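Long-range contacts in aclacinomycin oxidoreductase (AknOx) (Streptomyces galilaeus, PDB 2IPI), which oxidises the terminal sugar of aclacinomycins in two successive, oxygen-dependent steps, using an FAD bound through two covalent links: residues F48-R53 with D359-S363; G147-Q151 with T348-F353; P56-V62 with V100-M106. All coordinates share one frame; numbering follows the deposited sequence.

Contact 1 (F48-R53 with D359-S363); sequences FNGRFR and DRTKS
R51 lays its side chain across the start of strand 360-368 and ends on the carbonyl of T361, where the firm part of this contact lies. The bond from R51 NH1 to T361 O is 2.8 Å long, with an N-H...O angle of 152°, and the oxygen sits at the edge of the guanidinium, near its plane. A bend at chi3 (65°) turns the R51 head onto that carbonyl, while F52 CZ of the same loop covers one guanidinium face at 3.6 Å above the plane. Next to it the backbones meet directly: G50 N gives a nearly straight hydrogen bond (168°) to D359 O, 3.1 Å away, approaching from above the carbonyl plane. G50 belongs to a type I turn running from N49 to F52, whose backbone presents this N-H to D359. The N49 side chain lies beside T361.

The other side is wetter. The R360 guanidinium lies over the turn, one face toward R51 CA and G50 O, and presses on R51, with R360 NH2 3.0 Å from R51 CA. A water joins it to the turn, donating to G50 O at 2.8 Å and linking more weakly to R51 O and R360 NH1. The loose part is between R53 and D359: their charges are opposite, but R53 NH2 stays 4.2 Å from D359 OD1, too far for a salt bridge.

F48 stacks on H89 and touches FAD, whereas T361 lines the aclacinomycin pocket close to T427, so the contact spans cofactor and substrate sites. D359 and R360 form a classic beta bulge opposite W428 of the adjacent strand 420-428, and helix 434-448 packs on R51 and K362 through L438.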
loop_
_atom_site.group_PDB
_atom_site.type_symbol
_atom_site.label_atom_id
_atom_site.label_comp_id
_atom_site.label_asym_id
_atom_site.label_seq_id
_atom_site.Cartn_x
_atom_site.Cartn_y
_atom_site.Cartn_z
ATOM N N PHE A 48 2.458 1.368 -13.914
ATOM C CA PHE A 48 1.678 2.572 -13.643
ATOM C C PHE A 48 2.530 3.826 -13.824
ATOM O O PHE A 48 1.997 4.870 -14.213
ATOM C CB PHE A 48 1.138 2.472 -12.216
ATOM C CG PHE A 48 0.408 3.747 -11.804
ATOM C CD1 PHE A 48 0.766 4.412 -10.649
ATOM C CD2 PHE A 48 -0.609 4.223 -12.613
ATOM C CE1 PHE A 48 0.104 5.570 -10.271
ATOM C CE2 PHE A 48 -1.278 5.374 -12.233
ATOM C CZ PHE A 48 -0.916 6.032 -11.074
ATOM N N ASN A 49 3.819 3.662 -13.537
ATOM C CA ASN A 49 4.811 4.739 -13.491
ATOM C C ASN A 49 5.612 4.810 -14.784
ATOM O O ASN A 49 6.423 3.927 -15.066
ATOM C CB ASN A 49 5.739 4.526 -12.293
ATOM C CG ASN A 49 6.530 5.745 -11.865
ATOM O OD1 ASN A 49 6.864 5.832 -10.673
ATOM N ND2 ASN A 49 6.862 6.663 -12.765
ATOM N N GLY A 50 5.351 5.838 -15.570
ATOM C CA GLY A 50 5.864 6.035 -16.900
ATOM C C GLY A 50 7.370 6.145 -16.998
ATOM O O GLY A 50 7.915 5.995 -18.108
ATOM N N ARG A 51 8.019 6.414 -15.883
ATOM C CA ARG A 51 9.451 6.528 -15.716
ATOM C C ARG A 51 10.178 5.228 -16.067
ATOM O O ARG A 51 11.302 5.283 -16.560
ATOM C CB ARG A 51 9.848 6.895 -14.279
ATOM C CG ARG A 51 9.646 8.355 -13.933
ATOM C CD ARG A 51 9.947 8.686 -12.499
ATOM N NE ARG A 51 11.356 8.508 -12.107
ATOM C CZ ARG A 51 11.691 8.079 -10.897
ATOM N NH1 ARG A 51 10.762 7.808 -9.981
ATOM N NH2 ARG A 51 12.961 7.916 -10.540
ATOM N N PHE A 52 9.566 4.079 -15.806
ATOM C CA PHE A 52 10.280 2.816 -16.023
ATOM C C PHE A 52 9.528 1.906 -16.992
ATOM O O PHE A 52 8.354 1.578 -16.783
ATOM C CB PHE A 52 10.519 2.073 -14.718
ATOM C CG PHE A 52 10.869 2.884 -13.491
ATOM C CD1 PHE A 52 9.858 3.392 -12.704
ATOM C CD2 PHE A 52 12.184 3.138 -13.119
ATOM C CE1 PHE A 52 10.147 4.128 -11.566
ATOM C CE2 PHE A 52 12.478 3.884 -11.993
ATOM C CZ PHE A 52 11.458 4.390 -11.217
ATOM N N ARG A 53 10.229 1.497 -18.050
ATOM C CA ARG A 53 9.649 0.646 -19.087
ATOM C C ARG A 53 10.549 -0.547 -19.393
ATOM O O ARG A 53 11.737 -0.384 -19.658
ATOM C CB ARG A 53 9.339 1.511 -20.322
ATOM C CG ARG A 53 8.245 2.541 -19.985
ATOM C CD ARG A 53 6.871 1.942 -20.180
ATOM N NE ARG A 53 5.746 2.826 -19.982
ATOM C CZ ARG A 53 4.823 2.836 -19.036
ATOM N NH1 ARG A 53 4.819 1.951 -18.050
ATOM N NH2 ARG A 53 3.856 3.755 -19.039
ATOM N N ASP A 359 2.168 10.951 -15.839
ATOM C CA ASP A 359 2.307 9.558 -15.427
ATOM C C ASP A 359 3.633 9.281 -14.714
ATOM O O ASP A 359 3.802 8.157 -14.223
ATOM C CB ASP A 359 2.148 8.624 -16.620
ATOM C CG ASP A 359 3.262 8.752 -17.639
ATOM O OD1 ASP A 359 3.339 7.906 -18.559
ATOM O OD2 ASP A 359 4.060 9.708 -17.566
ATOM N N ARG A 360 4.516 10.270 -14.650
ATOM C CA ARG A 360 5.799 10.082 -13.989
ATOM C C ARG A 360 5.716 10.470 -12.515
ATOM O O ARG A 360 5.239 11.570 -12.216
ATOM C CB ARG A 360 6.899 10.895 -14.681
ATOM C CG ARG A 360 7.146 10.595 -16.144
ATOM C CD ARG A 360 8.590 10.962 -16.505
ATOM N NE ARG A 360 9.079 10.224 -17.657
ATOM C CZ ARG A 360 10.062 9.354 -17.767
ATOM N NH1 ARG A 360 10.315 8.813 -18.955
ATOM N NH2 ARG A 360 10.816 8.987 -16.746
ATOM N N THR A 361 6.156 9.612 -11.600
ATOM C CA THR A 361 6.097 9.892 -10.176
ATOM C C THR A 361 7.329 9.418 -9.398
ATOM O O THR A 361 8.039 8.493 -9.763
ATOM C CB THR A 361 4.882 9.228 -9.482
ATOM O OG1 THR A 361 5.081 7.800 -9.526
ATOM C CG2 THR A 361 3.575 9.514 -10.193
ATOM N N LYS A 362 7.560 10.079 -8.280
ATOM C CA LYS A 362 8.487 9.695 -7.237
ATOM C C LYS A 362 7.839 9.873 -5.879
ATOM O O LYS A 362 7.299 10.953 -5.611
ATOM C CB LYS A 362 9.791 10.502 -7.331
ATOM C CG LYS A 362 10.861 10.124 -6.324
ATOM C CD LYS A 362 10.948 8.654 -6.005
ATOM C CE LYS A 362 12.289 7.968 -6.150
ATOM N NZ LYS A 362 12.406 6.839 -5.168
ATOM N N SER A 363 7.848 8.855 -5.009
ATOM C CA SER A 363 7.215 9.062 -3.706
ATOM C C SER A 363 7.935 8.370 -2.560
ATOM O O SER A 363 8.803 7.506 -2.728
ATOM C CB SER A 363 5.743 8.620 -3.731
ATOM O OG SER A 363 5.593 7.422 -4.462
HETATM O O HOH W 1 10.534 6.061 -19.073
#

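Contact 2 (G147-Q151 with T348-F353). With FAD (flavin-adenine dinucleotide), chain F.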
loop_
_atom_site.group_PDB
_atom_site.type_symbol
_atom_site.label_atom_id
_atom_site.label_comp_id
_atom_site.label_asym_id
_atom_site.label_seq_id
_atom_site.Cartn_x
_atom_site.Cartn_y
_atom_site.Cartn_z
ATOM N N GLY A 147 -6.789 -1.424 0.129
ATOM C CA GLY A 147 -6.490 -0.084 -0.337
ATOM C C GLY A 147 -7.670 0.671 -0.931
ATOM O O GLY A 147 -8.783 0.146 -1.010
ATOM N N VAL A 148 -7.393 1.903 -1.339
ATOM C CA VAL A 148 -8.346 2.776 -1.998
ATOM C C VAL A 148 -8.391 2.592 -3.505
ATOM O O VAL A 148 -9.474 2.513 -4.102
ATOM C CB VAL A 148 -8.020 4.265 -1.736
ATOM C CG1 VAL A 148 -9.210 5.128 -2.114
ATOM C CG2 VAL A 148 -7.628 4.487 -0.290
ATOM N N CYS A 149 -7.256 2.548 -4.198
ATOM C CA CYS A 149 -7.374 2.666 -5.663
ATOM C C CYS A 149 -7.943 1.413 -6.324
ATOM O O CYS A 149 -7.431 0.308 -6.110
ATOM C CB CYS A 149 -6.010 3.053 -6.245
ATOM S SG CYS A 149 -5.045 4.220 -5.251
ATOM N N PRO A 150 -9.003 1.544 -7.120
ATOM C CA PRO A 150 -9.708 0.384 -7.679
ATOM C C PRO A 150 -8.904 -0.422 -8.696
ATOM O O PRO A 150 -9.179 -1.622 -8.865
ATOM C CB PRO A 150 -10.912 1.004 -8.406
ATOM C CG PRO A 150 -11.025 2.398 -7.891
ATOM C CD PRO A 150 -9.611 2.804 -7.570
ATOM N N GLN A 151 -7.956 0.202 -9.377
ATOM C CA GLN A 151 -7.117 -0.412 -10.390
ATOM C C GLN A 151 -5.871 -1.060 -9.792
ATOM O O GLN A 151 -5.060 -1.633 -10.522
ATOM C CB GLN A 151 -6.665 0.604 -11.450
ATOM C CG GLN A 151 -6.330 -0.024 -12.801
ATOM C CD GLN A 151 -5.157 0.607 -13.522
ATOM O OE1 GLN A 151 -4.143 0.983 -12.924
ATOM N NE2 GLN A 151 -5.243 0.743 -14.846
ATOM N N THR A 348 -16.980 3.543 -3.177
ATOM C CA THR A 348 -15.820 2.682 -3.200
ATOM C C THR A 348 -15.204 2.527 -4.592
ATOM O O THR A 348 -13.978 2.383 -4.688
ATOM C CB THR A 348 -16.189 1.270 -2.682
ATOM O OG1 THR A 348 -16.728 1.356 -1.355
ATOM C CG2 THR A 348 -14.950 0.390 -2.599
ATOM N N LEU A 349 -16.007 2.542 -5.641
ATOM C CA LEU A 349 -15.565 2.236 -6.995
ATOM C C LEU A 349 -15.370 3.498 -7.829
ATOM O O LEU A 349 -15.375 3.468 -9.067
ATOM C CB LEU A 349 -16.566 1.330 -7.714
ATOM C CG LEU A 349 -16.618 -0.137 -7.284
ATOM C CD1 LEU A 349 -17.709 -0.880 -8.032
ATOM C CD2 LEU A 349 -15.276 -0.805 -7.523
ATOM N N ALA A 350 -15.184 4.647 -7.200
ATOM C CA ALA A 350 -14.849 5.844 -7.959
ATOM C C ALA A 350 -13.432 5.785 -8.511
ATOM O O ALA A 350 -12.440 5.708 -7.779
ATOM C CB ALA A 350 -14.992 7.089 -7.092
ATOM N N ASN A 351 -13.295 5.867 -9.839
ATOM C CA ASN A 351 -11.955 6.038 -10.408
ATOM C C ASN A 351 -11.544 7.510 -10.343
ATOM O O ASN A 351 -11.287 8.158 -11.360
ATOM C CB ASN A 351 -11.887 5.525 -11.840
ATOM C CG ASN A 351 -12.941 6.042 -12.785
ATOM O OD1 ASN A 351 -13.099 5.535 -13.900
ATOM N ND2 ASN A 351 -13.690 7.061 -12.381
ATOM N N LYS A 352 -11.513 8.060 -9.121
ATOM C CA LYS A 352 -11.055 9.434 -8.964
ATOM C C LYS A 352 -9.554 9.487 -8.693
ATOM O O LYS A 352 -9.077 10.264 -7.870
ATOM C CB LYS A 352 -11.817 10.126 -7.832
ATOM N N PHE A 353 -8.799 8.637 -9.400
ATOM C CA PHE A 353 -7.339 8.692 -9.349
ATOM C C PHE A 353 -6.769 8.806 -10.766
ATOM O O PHE A 353 -5.784 8.177 -11.116
ATOM C CB PHE A 353 -6.768 7.475 -8.637
ATOM C CG PHE A 353 -7.587 7.048 -7.426
ATOM C CD1 PHE A 353 -8.719 6.261 -7.567
ATOM C CD2 PHE A 353 -7.202 7.461 -6.164
ATOM C CE1 PHE A 353 -9.450 5.897 -6.448
ATOM C CE2 PHE A 353 -7.927 7.080 -5.049
ATOM C CZ PHE A 353 -9.052 6.293 -5.188
HETATM P PA FAD F . 2.821 -4.820 -9.292
HETATM O O1A FAD F . 3.730 -3.925 -9.892
HETATM O O2A FAD F . 2.362 -5.833 -10.241
HETATM O O5B FAD F . 3.450 -5.502 -8.022
HETATM C C5B FAD F . 4.088 -4.792 -7.039
HETATM C C4B FAD F . 5.104 -5.677 -6.321
HETATM O O4B FAD F . 4.509 -6.911 -6.029
HETATM C C3B FAD F . 6.291 -6.025 -7.238
HETATM O O3B FAD F . 7.422 -6.294 -6.493
HETATM C C2B FAD F . 5.840 -7.310 -7.911
HETATM O O2B FAD F . 6.870 -8.121 -8.409
HETATM C C1B FAD F . 5.069 -7.937 -6.771
HETATM N N9A FAD F . 4.087 -8.951 -7.204
HETATM C C8A FAD F . 3.121 -8.799 -8.118
HETATM N N7A FAD F . 2.417 -9.915 -8.235
HETATM C C5A FAD F . 2.957 -10.806 -7.403
HETATM C C6A FAD F . 2.644 -12.125 -7.101
HETATM N N6A FAD F . 1.616 -12.650 -7.648
HETATM N N1A FAD F . 3.358 -12.775 -6.197
HETATM C C2A FAD F . 4.338 -12.147 -5.590
HETATM N N3A FAD F . 4.655 -10.890 -5.839
HETATM C C4A FAD F . 3.996 -10.225 -6.739
HETATM N N1 FAD F . -1.379 0.754 -1.052
HETATM C C2 FAD F . -2.037 0.702 0.154
HETATM O O2 FAD F . -1.672 0.078 1.053
HETATM N N3 FAD F . -3.188 1.428 0.287
HETATM C C4 FAD F . -3.700 2.198 -0.743
HETATM O O4 FAD F . -4.760 2.737 -0.600
HETATM C C4X FAD F . -3.031 2.228 -1.969
HETATM N N5 FAD F . -3.471 2.988 -3.012
HETATM C C5X FAD F . -2.860 2.964 -4.223
HETATM C C6 FAD F . -3.385 3.679 -5.301
HETATM C C7 FAD F . -2.723 3.687 -6.494
HETATM C C7M FAD F . -3.400 4.377 -7.632
HETATM C C8 FAD F . -1.576 2.909 -6.681
HETATM C C8M FAD F . -1.047 2.684 -8.079
HETATM C C9 FAD F . -1.100 2.203 -5.599
HETATM C C9A FAD F . -1.688 2.233 -4.359
HETATM N N10 FAD F . -1.171 1.529 -3.288
HETATM C C10 FAD F . -1.860 1.487 -2.113
HETATM C "C1'" FAD F . 0.288 1.220 -3.192
HETATM C "C2'" FAD F . 0.727 -0.120 -3.785
HETATM O "O2'" FAD F . 1.413 -0.107 -4.994
HETATM C "C3'" FAD F . -0.374 -1.150 -3.877
HETATM O "O3'" FAD F . -0.983 -1.372 -2.642
HETATM C "C4'" FAD F . 0.305 -2.370 -4.570
HETATM O "O4'" FAD F . 1.669 -2.429 -4.456
HETATM C "C5'" FAD F . 0.039 -2.640 -6.032
HETATM O "O5'" FAD F . 0.524 -3.891 -6.389
HETATM P P FAD F . 0.348 -4.298 -7.887
HETATM O O1P FAD F . 0.043 -5.679 -8.003
HETATM O O2P FAD F . -0.629 -3.465 -8.441
HETATM O O3P FAD F . 1.677 -3.922 -8.656
#
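The cysteine attachment of the bicovalently bound flavin is the setting here: C149 is joined to FAD, and F353 packs against the loop that carries it. C149 SG is bonded to FAD C6 at 1.7 Å, and the amide of the preceding residue, V148 N, donates an almost straight hydrogen bond (170°) to FAD O4 at 2.9 Å. The flavin is thus gripped at its C6 and O4 positions by consecutive residues.

F353 meets this loop with its face and its rim. C149 lies over one face, its CA and its SG each 4.2 Å from the ring centroid, giving a CH-pi and a sulfur-aromatic contact together. V148 comes in at the ring edge, CG1 being 3.3 Å from F353 CZ; this methyl stands anti to the backbone N (chi1 -165°), whereas CG2 turns toward FAD O4. P150 CD closes on F353 CE1 obliquely, also at 3.3 Å, and P150 CG reaches on to A350 O at 3.6 Å. No hydrogen bond crosses between the segments, so they are held by apolar packing around one aromatic ring.

C149 also touches the bound aclacinomycin, and Q151 OE1 is hydrogen-bonded to H89, the second FAD attachment residue. Residues 147-151 run between helices 129-140 and 154-157, with Y133 bonded to G147 O; residues 348-353 leave the end of helix 344-348 and lead toward strand 360-368.

Contact 3 (P56-V62 with V100-M106)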
loop_
_atom_site.group_PDB
_atom_site.type_symbol
_atom_site.label_atom_id
_atom_site.label_comp_id
_atom_site.label_asym_id
_atom_site.label_seq_id
_atom_site.Cartn_x
_atom_site.Cartn_y
_atom_site.Cartn_z
ATOM N N PRO A 56 12.270 -7.024 -21.449
ATOM C CA PRO A 56 12.663 -8.423 -21.263
ATOM C C PRO A 56 12.639 -9.167 -22.591
ATOM O O PRO A 56 12.028 -8.736 -23.577
ATOM C CB PRO A 56 11.597 -8.968 -20.314
ATOM C CG PRO A 56 10.389 -8.143 -20.612
ATOM C CD PRO A 56 10.856 -6.808 -21.106
ATOM N N ASP A 57 13.296 -10.321 -22.675
ATOM C CA ASP A 57 13.190 -11.107 -23.895
ATOM C C ASP A 57 11.758 -11.591 -24.129
ATOM O O ASP A 57 11.334 -11.768 -25.268
ATOM C CB ASP A 57 14.096 -12.334 -23.862
ATOM C CG ASP A 57 15.547 -12.073 -23.533
ATOM O OD1 ASP A 57 16.224 -13.042 -23.118
ATOM O OD2 ASP A 57 16.025 -10.922 -23.658
ATOM N N VAL A 58 11.027 -11.836 -23.050
ATOM C CA VAL A 58 9.728 -12.500 -23.166
ATOM C C VAL A 58 8.777 -12.090 -22.061
ATOM O O VAL A 58 9.210 -11.764 -20.952
ATOM C CB VAL A 58 9.909 -14.038 -23.129
ATOM C CG1 VAL A 58 10.319 -14.521 -21.747
ATOM C CG2 VAL A 58 8.622 -14.739 -23.558
ATOM N N VAL A 59 7.470 -12.109 -22.332
ATOM C CA VAL A 59 6.477 -12.034 -21.278
ATOM C C VAL A 59 5.545 -13.258 -21.327
ATOM O O VAL A 59 4.956 -13.548 -22.364
ATOM C CB VAL A 59 5.595 -10.766 -21.345
ATOM C CG1 VAL A 59 4.890 -10.603 -20.003
ATOM C CG2 VAL A 59 6.403 -9.543 -21.722
ATOM N N TYR A 60 5.392 -13.989 -20.231
ATOM C CA TYR A 60 4.525 -15.161 -20.188
ATOM C C TYR A 60 3.171 -14.763 -19.596
ATOM O O TYR A 60 3.119 -14.259 -18.476
ATOM C CB TYR A 60 5.038 -16.316 -19.332
ATOM C CG TYR A 60 6.262 -17.024 -19.859
ATOM C CD1 TYR A 60 6.201 -18.005 -20.833
ATOM C CD2 TYR A 60 7.510 -16.671 -19.342
ATOM C CE1 TYR A 60 7.347 -18.635 -21.297
ATOM C CE2 TYR A 60 8.647 -17.301 -19.805
ATOM C CZ TYR A 60 8.565 -18.276 -20.771
ATOM O OH TYR A 60 9.753 -18.852 -21.178
ATOM N N VAL A 61 2.131 -15.023 -20.378
ATOM C CA VAL A 61 0.783 -14.725 -19.882
ATOM C C VAL A 61 0.111 -16.010 -19.403
ATOM O O VAL A 61 -0.361 -16.775 -20.258
ATOM C CB VAL A 61 -0.015 -13.983 -20.962
ATOM C CG1 VAL A 61 -1.397 -13.634 -20.450
ATOM C CG2 VAL A 61 0.740 -12.715 -21.355
ATOM N N VAL A 62 0.112 -16.173 -18.093
ATOM C CA VAL A 62 -0.329 -17.329 -17.336
ATOM C C VAL A 62 -1.835 -17.331 -17.014
ATOM O O VAL A 62 -2.470 -16.275 -16.844
ATOM C CB VAL A 62 0.404 -17.460 -15.981
ATOM C CG1 VAL A 62 1.868 -17.838 -16.155
ATOM C CG2 VAL A 62 0.296 -16.179 -15.170
ATOM N N VAL A 100 15.705 -7.298 -16.022
ATOM C CA VAL A 100 14.668 -8.322 -16.077
ATOM C C VAL A 100 14.546 -8.840 -17.516
ATOM O O VAL A 100 14.469 -8.057 -18.469
ATOM C CB VAL A 100 13.274 -7.879 -15.613
ATOM C CG1 VAL A 100 12.297 -9.035 -15.843
ATOM C CG2 VAL A 100 13.195 -7.483 -14.152
ATOM N N ARG A 101 14.557 -10.172 -17.646
ATOM C CA ARG A 101 14.499 -10.824 -18.953
ATOM C C ARG A 101 13.231 -11.662 -19.100
ATOM O O ARG A 101 12.826 -11.978 -20.218
ATOM C CB ARG A 101 15.748 -11.671 -19.188
ATOM C CG ARG A 101 16.985 -10.772 -19.262
ATOM C CD ARG A 101 16.859 -9.833 -20.442
ATOM N NE ARG A 101 18.070 -9.019 -20.653
ATOM C CZ ARG A 101 17.981 -7.715 -20.375
ATOM N NH1 ARG A 101 16.799 -7.288 -19.928
ATOM N NH2 ARG A 101 18.985 -6.877 -20.522
ATOM N N ALA A 102 12.613 -11.974 -17.977
ATOM C CA ALA A 102 11.364 -12.713 -17.954
ATOM C C ALA A 102 10.270 -12.019 -17.161
ATOM O O ALA A 102 10.426 -11.768 -15.950
ATOM C CB ALA A 102 11.688 -14.079 -17.354
ATOM N N VAL A 103 9.115 -11.724 -17.763
ATOM C CA VAL A 103 8.055 -11.136 -16.927
ATOM C C VAL A 103 6.803 -12.000 -16.963
ATOM O O VAL A 103 6.232 -12.302 -18.014
ATOM C CB VAL A 103 7.713 -9.695 -17.360
ATOM C CG1 VAL A 103 7.989 -9.541 -18.839
ATOM C CG2 VAL A 103 6.275 -9.316 -17.039
ATOM N N ILE A 104 6.388 -12.437 -15.792
ATOM C CA ILE A 104 5.175 -13.273 -15.746
ATOM C C ILE A 104 4.016 -12.388 -15.299
ATOM O O ILE A 104 4.033 -11.857 -14.190
ATOM C CB ILE A 104 5.351 -14.488 -14.833
ATOM C CG1 ILE A 104 5.614 -14.197 -13.362
ATOM C CG2 ILE A 104 6.495 -15.370 -15.361
ATOM C CD1 ILE A 104 7.101 -14.147 -13.072
ATOM N N ASP A 105 3.069 -12.244 -16.197
ATOM C CA ASP A 105 1.903 -11.388 -16.071
ATOM C C ASP A 105 0.655 -12.204 -15.723
ATOM O O ASP A 105 0.279 -13.132 -16.446
ATOM C CB ASP A 105 1.643 -10.631 -17.374
ATOM C CG ASP A 105 0.669 -9.478 -17.145
ATOM O OD1 ASP A 105 0.990 -8.354 -17.563
ATOM O OD2 ASP A 105 -0.401 -9.688 -16.544
ATOM N N MET A 106 0.062 -11.861 -14.591
ATOM C CA MET A 106 -0.999 -12.654 -13.980
ATOM C C MET A 106 -2.379 -12.048 -14.222
ATOM O O MET A 106 -3.345 -12.510 -13.626
ATOM C CB MET A 106 -0.767 -12.766 -12.471
ATOM C CG MET A 106 0.720 -12.833 -12.104
ATOM S SD MET A 106 1.205 -14.534 -11.749
ATOM C CE MET A 106 2.401 -14.826 -13.039
HETATM O O HOH W 2 -2.201 -13.677 -16.938
#
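A chi1 of -164° puts V59 CG1 anti to its own nitrogen and CG2 anti to the carbonyl carbon, and CG2 is the methyl that meets V103 CG1, at 3.3 Å, on one face of a parallel strand pair. V103 holds an unusual chi1 of 29°, and its CG1 also touches P56 CG at the same distance; both are tighter than usual for carbons, so this methyl is wedged between proline and valine. V62 CG2 meets M106 CE just as closely; bends at chi2 and chi3 fold the methionine back to reach it.

Between these groups runs the backbone ladder of strands 58-61 and 102-105, whose axes lie 4.7 Å apart at an angle of 22°. V103 N donates to V58 O, Y60 N to V103 O at 2.9 Å, and D105 N to Y60 O at 3.0 Å. Both outer rungs, V58 N to R101 O and V62 N to D105 O, are weak; at the latter end a water donates to both V62 O and D105 O. At the other end D57 OD2 rests against R101 CD, but no guanidinium N-H points at it.

Helix 65-78 links parallel strands 58-61 and 82-85 in a beta-alpha-beta crossover of the PCMH-type FAD-binding domain. Strand 102-105 lies between those two, Y60, A102 and I104 pack on the helix, and strand 32-34 completes the four-stranded sheet beyond 58-61.

Overall arrangement
Contacts 1 and 2 both serve the bound ligands from separate places, about 18 Å apart between centres and about 5 Å between nearest atoms. Each adjoins one of the two covalent attachments of the flavin, and each also borders the substrate pocket. In contact 2 the side chain of V148 is about 6 Å from that of Y397, a proton acceptor in catalysis. Contact 3 stands away from the annotated sites, about 27 Å from contact 2 between centres, though the side chain of M106 comes about 5 Å from FAD. Residues 48-53 lead almost directly into 56-62, so contact 1 continues into contact 3 along the chain, with about 20 Å between their centres.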